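Local structure of leucine aminopeptidase 1 (Caenorhabditis elegans, 2HC9) at residues 365-370 with 375-380. The protein removes N-terminal amino acids, preferably leucine, from peptides as a zinc-dependent M17 aminopeptidase and probably acts as a digestive enzyme. The protein carries 1 engineered substitution. Residues are numbered along the deposited sequence; the frame is centred on the assembly and turned at random.
Sequences GAQAWL and HGAAMT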
loop_
_atom_site.group_PDB
_atom_site.type_symbol
_atom_site.label_atom_id
_atom_site.label_comp_id
_atom_site.label_asym_id
_atom_site.label_seq_id
_atom_site.Cartn_x
_atom_site.Cartn_y
_atom_site.Cartn_z
ATOM N N GLY A 365 5.295 1.683 -18.753
ATOM C CA GLY A 365 6.235 1.224 -17.741
ATOM C C GLY A 365 6.568 -0.261 -17.875
ATOM O O GLY A 365 7.699 -0.679 -17.578
ATOM N N ALA A 366 5.596 -1.050 -18.355
ATOM C CA ALA A 366 5.798 -2.491 -18.578
ATOM C C ALA A 366 6.902 -2.805 -19.587
ATOM O O ALA A 366 7.501 -3.885 -19.530
ATOM C CB ALA A 366 4.508 -3.134 -19.019
ATOM N N GLN A 367 7.177 -1.869 -20.504
ATOM C CA GLN A 367 8.205 -2.097 -21.543
ATOM C C GLN A 367 9.580 -2.523 -20.962
ATOM O O GLN A 367 10.217 -3.413 -21.502
ATOM C CB GLN A 367 8.281 -0.881 -22.504
ATOM C CG GLN A 367 9.498 -0.864 -23.461
ATOM C CD GLN A 367 10.739 -0.301 -22.776
ATOM O OE1 GLN A 367 10.697 0.785 -22.185
ATOM N NE2 GLN A 367 11.834 -1.052 -22.819
ATOM N N ALA A 368 10.006 -1.901 -19.853
ATOM C CA ALA A 368 11.284 -2.226 -19.193
ATOM C C ALA A 368 11.327 -3.696 -18.718
ATOM O O ALA A 368 12.405 -4.302 -18.634
ATOM C CB ALA A 368 11.522 -1.289 -18.017
ATOM N N TRP A 369 10.158 -4.259 -18.390
ATOM C CA TRP A 369 10.106 -5.675 -17.954
ATOM C C TRP A 369 10.192 -6.647 -19.141
ATOM O O TRP A 369 10.433 -7.846 -18.971
ATOM C CB TRP A 369 8.850 -5.938 -17.104
ATOM C CG TRP A 369 8.838 -5.147 -15.809
ATOM C CD1 TRP A 369 8.923 -3.774 -15.672
ATOM C CD2 TRP A 369 8.720 -5.669 -14.485
ATOM N NE1 TRP A 369 8.880 -3.430 -14.342
ATOM C CE2 TRP A 369 8.760 -4.574 -13.593
ATOM C CE3 TRP A 369 8.584 -6.947 -13.967
ATOM C CZ2 TRP A 369 8.654 -4.731 -12.213
ATOM C CZ3 TRP A 369 8.497 -7.105 -12.582
ATOM C CH2 TRP A 369 8.533 -6.003 -11.726
ATOM N N LEU A 370 9.981 -6.129 -20.343
ATOM C CA LEU A 370 10.085 -6.937 -21.540
ATOM C C LEU A 370 11.483 -6.839 -22.164
ATOM O O LEU A 370 12.136 -7.863 -22.423
ATOM C CB LEU A 370 8.987 -6.544 -22.534
ATOM C CG LEU A 370 8.766 -7.470 -23.747
ATOM C CD1 LEU A 370 7.310 -7.314 -24.248
ATOM C CD2 LEU A 370 9.751 -7.102 -24.884
ATOM N N HIS A 375 16.898 -1.195 -24.693
ATOM C CA HIS A 375 16.294 -1.663 -25.951
ATOM C C HIS A 375 14.855 -1.151 -26.069
ATOM O O HIS A 375 14.022 -1.370 -25.159
ATOM C CB HIS A 375 16.217 -3.208 -25.981
ATOM C CG HIS A 375 17.545 -3.890 -26.120
ATOM N ND1 HIS A 375 18.508 -3.864 -25.135
ATOM C CD2 HIS A 375 18.060 -4.633 -27.134
ATOM C CE1 HIS A 375 19.541 -4.592 -25.515
ATOM N NE2 HIS A 375 19.296 -5.068 -26.727
ATOM N N GLY A 376 14.528 -0.535 -27.198
ATOM C CA GLY A 376 13.103 -0.261 -27.474
ATOM C C GLY A 376 12.455 -1.617 -27.788
ATOM O O GLY A 376 13.136 -2.560 -28.212
ATOM N N ALA A 377 11.151 -1.718 -27.579
ATOM C CA ALA A 377 10.447 -2.979 -27.800
ATOM C C ALA A 377 9.599 -2.843 -29.044
ATOM O O ALA A 377 8.703 -2.003 -29.096
ATOM C CB ALA A 377 9.571 -3.313 -26.537
ATOM N N ALA A 378 9.915 -3.637 -30.069
ATOM C CA ALA A 378 9.255 -3.543 -31.373
ATOM C C ALA A 378 8.244 -4.667 -31.599
ATOM O O ALA A 378 8.582 -5.861 -31.444
ATOM C CB ALA A 378 10.300 -3.595 -32.501
ATOM N N MET A 379 7.040 -4.283 -31.978
ATOM C CA MET A 379 6.005 -5.249 -32.342
ATOM C C MET A 379 5.527 -4.953 -33.755
ATOM O O MET A 379 5.070 -3.839 -34.056
ATOM C CB MET A 379 4.850 -5.151 -31.349
ATOM C CG MET A 379 3.837 -6.300 -31.499
ATOM S SD MET A 379 2.392 -6.026 -30.444
ATOM C CE MET A 379 1.500 -4.798 -31.389
ATOM N N THR A 380 5.648 -5.954 -34.631
ATOM C CA THR A 380 5.329 -5.761 -36.043
ATOM C C THR A 380 4.651 -6.996 -36.658
ATOM O O THR A 380 4.940 -8.138 -36.272
ATOM C CB THR A 380 6.599 -5.372 -36.867
ATOM O OG1 THR A 380 6.254 -5.231 -38.252
ATOM C CG2 THR A 380 7.720 -6.436 -36.723
#
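The side-chain amide of Gln367 lies between its own helix and the segment 375-380. Beyond NE2 and raised on one face lies the carbonyl oxygen of His375, 3.2 Å from Gln367 NE2 but about 49° out of the amide plane, too steep for a hydrogen bond. The other face turns back onto the helix, where Ala368 N is 3.4 Å from Gln367 CD. The bonds of the amide lie with other partners: NE2 with Ser371 OG and Gly372 O, OE1 with Ala460 N. Ser371 OG also bonds His375 O, so one hydroxyl links the two neighbours that do not bond directly. Chi1 (168°) carries Gln367 CG toward the strand, 3.9 Å from Ala377 CB, and the bend at chi2 (-83°) turns the amide back over the helix. In the M17 catalytic domain the short helix 367-371, which follows the bicarbonate-binding Leu363 and Thr364, leads through a few residues into strand 376-380 of the central mixed sheet, a strand antiparallel to 452-457 and parallel to 400-402. The contact does not reach the metal site, the Gln367 side chain being about 12 Å from a bound zinc ion. Leu370 brings CD2 to 4.1 Å from Ala377 CB; the Ala377 methyl thus meets both helix side chains. Trp369 of the second subunit packs on Leu370, while the His375 ring leads away from the helix and bonds Gly84 O through NE2.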